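HDLP (histone deacetylase-like protein) (Aquifex aeolicus, PDB 1C3S) probably acts as a zinc-dependent deacetylase of the histone deacetylase family and may take part in acetoin breakdown. Local coordinates at residues L167-C172 with L190-E195; I47-A52 with T110-E115. The protein carries 2 engineered substitutions. All coordinates share one frame; numbering follows the deposited sequence.

Contact 1 of 2, residues L167-C172 with L190-E195; sequences LDAHHC and LHQSPE. With ZN (zinc ion), chain B; SHH (octanedioic acid hydroxyamide phenylamide), chain C.
Backbone bonding between the two segments runs through A169 O, which accepts from Q192 N, 2.6 Å away, nearly straight at 166° and with the donor tilted from the carbonyl plane. The amide NE2 of Q192 adds a weak second bond to the same oxygen; the side chain's stronger hydrogen bonds go from NE2 to L265 O and from K267 N to OE1. One water joins the segments again, accepting from the backbone N of H171 and donating to Q192 O.

CB of H171 sits over one face of the H191 ring, 3.5 Å from its centroid, a CH-pi contact, while the H171 ring turns its edge toward that same ring in an offset edge-to-face pair with planes at 65°. The H170 ring is sandwiched, Q192 NE2 over one face toward the rim and C2 of the inhibitor over the centre of the other.

This is the metal-bearing loop after strand 162-166 in the arginase-like alpha/beta fold of histone deacetylases. The zinc ion is held by D168 OD2 at 1.9 Å and H170 ND1 at 2.2 Å, together with D258 and inhibitor O1. In an Asx turn, D168 OD2 also accepts a hydrogen bond from H170 N, 3.1 Å away, through its anti lone pair, and G295 and Q254 grip OD1. H170 CG lies beside its own backbone N (chi1 -47°), carrying the ring to the metal.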
loop_
_atom_site.group_PDB
_atom_site.type_symbol
_atom_site.label_atom_id
_atom_site.label_comp_id
_atom_site.label_asym_id
_atom_site.label_seq_id
_atom_site.Cartn_x
_atom_site.Cartn_y
_atom_site.Cartn_z
ATOM N N LEU A 167 -3.747 -4.717 2.765
ATOM C CA LEU A 167 -3.743 -5.968 2.022
ATOM C C LEU A 167 -2.404 -6.164 1.337
ATOM O O LEU A 167 -2.243 -7.054 0.522
ATOM C CB LEU A 167 -4.864 -5.999 0.986
ATOM C CG LEU A 167 -6.275 -5.651 1.467
ATOM C CD1 LEU A 167 -7.241 -5.810 0.294
ATOM C CD2 LEU A 167 -6.682 -6.520 2.627
ATOM N N ASP A 168 -1.446 -5.317 1.686
ATOM C CA ASP A 168 -0.113 -5.409 1.137
ATOM C C ASP A 168 0.447 -6.714 1.660
ATOM O O ASP A 168 0.154 -7.107 2.788
ATOM C CB ASP A 168 0.745 -4.284 1.670
ATOM C CG ASP A 168 2.028 -4.147 0.925
ATOM O OD1 ASP A 168 2.044 -3.342 -0.026
ATOM O OD2 ASP A 168 3.000 -4.850 1.273
ATOM N N ALA A 169 1.271 -7.362 0.852
ATOM C CA ALA A 169 1.883 -8.631 1.201
ATOM C C ALA A 169 2.719 -8.615 2.474
ATOM O O ALA A 169 3.041 -9.682 2.999
ATOM C CB ALA A 169 2.725 -9.127 0.040
ATOM N N HIS A 170 3.078 -7.430 2.971
ATOM C CA HIS A 170 3.875 -7.347 4.202
ATOM C C HIS A 170 3.158 -6.601 5.321
ATOM O O HIS A 170 2.394 -5.670 5.071
ATOM C CB HIS A 170 5.204 -6.620 3.977
ATOM C CG HIS A 170 5.949 -7.069 2.772
ATOM N ND1 HIS A 170 5.453 -6.876 1.510
ATOM C CD2 HIS A 170 7.159 -7.667 2.690
ATOM C CE1 HIS A 170 6.364 -7.355 0.693
ATOM N NE2 HIS A 170 7.419 -7.845 1.361
ATOM N N HIS A 171 3.449 -7.007 6.556
ATOM C CA HIS A 171 2.888 -6.392 7.753
ATOM C C HIS A 171 3.241 -4.919 7.833
ATOM O O HIS A 171 4.370 -4.519 7.609
ATOM C CB HIS A 171 3.429 -7.112 8.989
ATOM C CG HIS A 171 3.130 -6.425 10.288
ATOM N ND1 HIS A 171 1.847 -6.189 10.734
ATOM C CD2 HIS A 171 3.953 -5.974 11.264
ATOM C CE1 HIS A 171 1.892 -5.624 11.926
ATOM N NE2 HIS A 171 3.157 -5.486 12.269
ATOM N N CYS A 172 2.256 -4.111 8.171
ATOM C CA CYS A 172 2.430 -2.681 8.300
ATOM C C CYS A 172 2.933 -2.357 9.687
ATOM O O CYS A 172 2.281 -1.614 10.409
ATOM C CB CYS A 172 1.072 -2.018 8.085
ATOM S SG CYS A 172 -0.245 -2.759 9.111
ATOM N N LEU A 190 -3.349 -8.367 6.553
ATOM C CA LEU A 190 -3.104 -9.715 6.067
ATOM C C LEU A 190 -1.734 -9.503 5.444
ATOM O O LEU A 190 -1.511 -8.493 4.800
ATOM C CB LEU A 190 -4.115 -10.161 4.989
ATOM C CG LEU A 190 -5.637 -10.036 5.174
ATOM C CD1 LEU A 190 -6.304 -11.235 4.524
ATOM C CD2 LEU A 190 -6.018 -9.960 6.619
ATOM N N HIS A 191 -0.814 -10.434 5.644
ATOM C CA HIS A 191 0.543 -10.285 5.111
ATOM C C HIS A 191 1.325 -11.598 5.190
ATOM O O HIS A 191 0.866 -12.569 5.796
ATOM C CB HIS A 191 1.270 -9.213 5.922
ATOM C CG HIS A 191 1.214 -9.462 7.396
ATOM N ND1 HIS A 191 1.800 -10.564 7.984
ATOM C CD2 HIS A 191 0.566 -8.806 8.390
ATOM C CE1 HIS A 191 1.517 -10.575 9.274
ATOM N NE2 HIS A 191 0.769 -9.518 9.546
ATOM N N GLN A 192 2.499 -11.632 4.565
ATOM C CA GLN A 192 3.324 -12.833 4.621
ATOM C C GLN A 192 3.792 -12.929 6.062
ATOM O O GLN A 192 4.237 -11.944 6.638
ATOM C CB GLN A 192 4.543 -12.720 3.704
ATOM C CG GLN A 192 4.207 -12.439 2.250
ATOM C CD GLN A 192 5.443 -12.166 1.441
ATOM O OE1 GLN A 192 6.241 -13.060 1.193
ATOM N NE2 GLN A 192 5.627 -10.918 1.045
ATOM N N SER A 193 3.679 -14.110 6.643
ATOM C CA SER A 193 4.083 -14.308 8.017
ATOM C C SER A 193 5.497 -13.766 8.272
ATOM O O SER A 193 6.388 -13.876 7.432
ATOM C CB SER A 193 4.000 -15.795 8.345
ATOM O OG SER A 193 4.339 -16.041 9.688
ATOM N N PRO A 194 5.717 -13.177 9.452
ATOM C CA PRO A 194 7.027 -12.627 9.794
ATOM C C PRO A 194 8.067 -13.735 9.935
ATOM O O PRO A 194 9.260 -13.461 9.940
ATOM C CB PRO A 194 6.762 -11.931 11.131
ATOM C CG PRO A 194 5.241 -11.701 11.101
ATOM C CD PRO A 194 4.795 -13.009 10.584
ATOM N N GLU A 195 7.610 -14.982 10.041
ATOM C CA GLU A 195 8.525 -16.101 10.206
ATOM C C GLU A 195 9.395 -16.287 8.970
ATOM O O GLU A 195 10.505 -16.802 9.058
ATOM C CB GLU A 195 7.752 -17.396 10.543
ATOM C CG GLU A 195 7.208 -18.210 9.371
ATOM C CD GLU A 195 8.154 -19.338 8.897
ATOM O OE1 GLU A 195 7.779 -20.071 7.949
ATOM O OE2 GLU A 195 9.261 -19.506 9.470
HETATM ZN ZN ZN B . 4.773 -5.064 0.553
HETATM O O1 SHH C . 5.109 -3.836 1.881
HETATM O O2 SHH C . 7.211 -3.950 0.037
HETATM N N1 SHH C . 6.451 -3.481 2.092
HETATM C C1 SHH C . 7.409 -3.940 1.225
HETATM C C2 SHH C . 8.573 -4.577 1.811
HETATM C C3 SHH C . 9.879 -3.828 1.585
HETATM C C4 SHH C . 11.035 -4.531 2.261
HETATM C C5 SHH C . 11.675 -5.493 1.289
HETATM C C6 SHH C . 13.105 -5.622 1.771
HETATM C C7 SHH C . 13.728 -6.917 1.300
HETATM C C8 SHH C . 14.787 -6.627 0.277
HETATM O O3 SHH C . 15.768 -5.924 0.460
HETATM N N2 SHH C . 14.540 -7.269 -0.883
HETATM C C9 SHH C . 15.101 -7.115 -2.278
HETATM C C10 SHH C . 14.594 -8.029 -3.266
HETATM C C11 SHH C . 15.084 -7.963 -4.649
HETATM C C12 SHH C . 16.075 -7.019 -5.046
HETATM C C13 SHH C . 16.594 -6.108 -4.013
HETATM C C14 SHH C . 16.105 -6.132 -2.614
HETATM O O HOH W 1 5.332 -9.491 6.825
#

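Contact 2 of 2, residues I47-A52 with T110-E115; sequences IKSRPA and TVQAIE
The flat guanidinium of R50 is met chiefly at its edge: CG1 of V111 lies near its plane, 3.3 Å from R50 NH2, and E115 OE2 approaches the same nitrogen in a long salt bridge of 3.8 Å. A water in the plane of the group accepts from R50 NE and donates to E115 OE1, tying the two charges together a second time. The Q112 amide, its plane turned 51° from the guanidinium, lies against the aliphatic part of the arginine, with Q112 CD 3.6 Å from R50 CG.

The two side chains run antiparallel, R50 reaching toward the helix and Q112 back toward the 48-50 backbone. From a first torsion that sets CG between the backbone N and the carbonyl carbon (chi1 72°), the arginine runs extended to NE, and this brings its charged end over the helix. The glutamine amide ends in the midst of K48 O, the CA of S49 and R50 N, and its orientation in the model is uncertain. Cut back to an alanine, Q112 would lose the amide that lies against R50 CG, which would probably leave a gap beside the arginine chain and K48 O and R50 N without their polar neighbour.

E56, from helix 54-57, gives R50 NH2 another salt bridge, and S49 OG is hydrogen-bonded to S109 OG of helix 98-118. The contact thus joins the outermost strand 46-48, paired with strand 4-8, and the loop after it to helix 98-118, whose V111, I114 and E115 meet Y153 of helix 146-156 while A113 packs on strands 4-8 and 290-292.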
loop_
_atom_site.group_PDB
_atom_site.type_symbol
_atom_site.label_atom_id
_atom_site.label_comp_id
_atom_site.label_asym_id
_atom_site.label_seq_id
_atom_site.Cartn_x
_atom_site.Cartn_y
_atom_site.Cartn_z
ATOM N N ILE A 47 -6.072 14.521 -9.863
ATOM C CA ILE A 47 -5.759 15.606 -8.938
ATOM C C ILE A 47 -4.235 15.610 -8.845
ATOM O O ILE A 47 -3.613 14.560 -8.641
ATOM C CB ILE A 47 -6.326 15.348 -7.513
ATOM C CG1 ILE A 47 -7.827 15.062 -7.569
ATOM C CG2 ILE A 47 -6.072 16.550 -6.629
ATOM C CD1 ILE A 47 -8.666 16.227 -7.973
ATOM N N LYS A 48 -3.633 16.779 -9.009
ATOM C CA LYS A 48 -2.184 16.896 -8.936
ATOM C C LYS A 48 -1.736 16.762 -7.477
ATOM O O LYS A 48 -2.309 17.380 -6.575
ATOM C CB LYS A 48 -1.752 18.235 -9.519
ATOM C CG LYS A 48 -0.275 18.504 -9.468
ATOM C CD LYS A 48 0.033 19.874 -10.093
ATOM C CE LYS A 48 1.485 20.285 -9.885
ATOM N NZ LYS A 48 2.413 19.279 -10.446
ATOM N N SER A 49 -0.724 15.934 -7.242
ATOM C CA SER A 49 -0.227 15.731 -5.890
ATOM C C SER A 49 0.433 16.984 -5.336
ATOM O O SER A 49 1.122 17.699 -6.054
ATOM C CB SER A 49 0.787 14.583 -5.848
ATOM O OG SER A 49 0.199 13.363 -6.236
ATOM N N ARG A 50 0.215 17.252 -4.055
ATOM C CA ARG A 50 0.846 18.392 -3.421
ATOM C C ARG A 50 1.716 17.800 -2.315
ATOM O O ARG A 50 1.439 16.708 -1.821
ATOM C CB ARG A 50 -0.183 19.351 -2.799
ATOM C CG ARG A 50 -0.836 18.808 -1.555
ATOM C CD ARG A 50 -1.801 19.783 -0.918
ATOM N NE ARG A 50 -2.449 19.200 0.264
ATOM C CZ ARG A 50 -1.842 18.953 1.420
ATOM N NH1 ARG A 50 -0.556 19.232 1.578
ATOM N NH2 ARG A 50 -2.531 18.426 2.426
ATOM N N PRO A 51 2.794 18.503 -1.936
ATOM C CA PRO A 51 3.695 18.046 -0.882
ATOM C C PRO A 51 3.011 18.239 0.470
ATOM O O PRO A 51 2.316 19.227 0.676
ATOM C CB PRO A 51 4.895 18.990 -1.036
ATOM C CG PRO A 51 4.764 19.494 -2.492
ATOM C CD PRO A 51 3.296 19.765 -2.494
ATOM N N ALA A 52 3.201 17.304 1.385
ATOM C CA ALA A 52 2.621 17.434 2.711
ATOM C C ALA A 52 3.328 18.595 3.391
ATOM O O ALA A 52 4.498 18.813 3.163
ATOM C CB ALA A 52 2.844 16.157 3.503
ATOM N N THR A 110 -2.042 11.512 0.366
ATOM C CA THR A 110 -2.912 10.731 1.221
ATOM C C THR A 110 -3.869 11.675 1.908
ATOM O O THR A 110 -5.052 11.370 2.063
ATOM C CB THR A 110 -2.119 9.920 2.247
ATOM O OG1 THR A 110 -1.580 8.760 1.600
ATOM C CG2 THR A 110 -3.008 9.503 3.419
ATOM N N VAL A 111 -3.355 12.833 2.315
ATOM C CA VAL A 111 -4.202 13.831 2.931
ATOM C C VAL A 111 -5.154 14.350 1.842
ATOM O O VAL A 111 -6.339 14.581 2.094
ATOM C CB VAL A 111 -3.374 15.002 3.515
ATOM C CG1 VAL A 111 -4.300 16.132 3.982
ATOM C CG2 VAL A 111 -2.543 14.506 4.687
ATOM N N GLN A 112 -4.653 14.507 0.621
ATOM C CA GLN A 112 -5.526 14.990 -0.435
ATOM C C GLN A 112 -6.646 13.988 -0.573
ATOM O O GLN A 112 -7.823 14.351 -0.612
ATOM C CB GLN A 112 -4.772 15.129 -1.762
ATOM C CG GLN A 112 -3.610 16.101 -1.702
ATOM C CD GLN A 112 -2.841 16.192 -2.998
ATOM O OE1 GLN A 112 -3.182 16.975 -3.881
ATOM N NE2 GLN A 112 -1.806 15.372 -3.127
ATOM N N ALA A 113 -6.267 12.717 -0.622
ATOM C CA ALA A 113 -7.228 11.644 -0.775
ATOM C C ALA A 113 -8.256 11.709 0.340
ATOM O O ALA A 113 -9.453 11.476 0.122
ATOM C CB ALA A 113 -6.521 10.313 -0.771
ATOM N N ILE A 114 -7.784 12.029 1.537
ATOM C CA ILE A 114 -8.662 12.115 2.679
ATOM C C ILE A 114 -9.596 13.310 2.572
ATOM O O ILE A 114 -10.796 13.175 2.804
ATOM C CB ILE A 114 -7.851 12.181 3.967
ATOM C CG1 ILE A 114 -7.213 10.816 4.231
ATOM C CG2 ILE A 114 -8.722 12.571 5.119
ATOM C CD1 ILE A 114 -6.339 10.770 5.470
ATOM N N GLU A 115 -9.058 14.466 2.183
ATOM C CA GLU A 115 -9.863 15.690 2.048
ATOM C C GLU A 115 -11.010 15.437 1.083
ATOM O O GLU A 115 -12.150 15.839 1.341
ATOM C CB GLU A 115 -9.011 16.855 1.531
ATOM C CG GLU A 115 -7.713 17.018 2.288
ATOM C CD GLU A 115 -6.891 18.205 1.836
ATOM O OE1 GLU A 115 -6.857 18.463 0.618
ATOM O OE2 GLU A 115 -6.259 18.865 2.689
HETATM O O HOH W 2 -4.827 19.584 -0.487
#

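Both contacts reach the same parallel sheet, toward opposite margins. Contact 2 lies where strand 46-48 forms one outermost strand, whereas contact 1 joins the loop after strand 162-166 to the end of strand 185-192 and the turn beyond it, near the other margin, formed by strand 217-222. Their centres stand 26 Å apart and their nearest atoms about 13 Å, on opposite sides of the chain's centre, without touching. Along the chain they come in series: contact 2 is complete before contact 1 begins, and all four segments belong to the histone deacetylase domain. Contact 1 shapes the zinc site; contact 2, away from it, fastens the edge of the sheet to a helix.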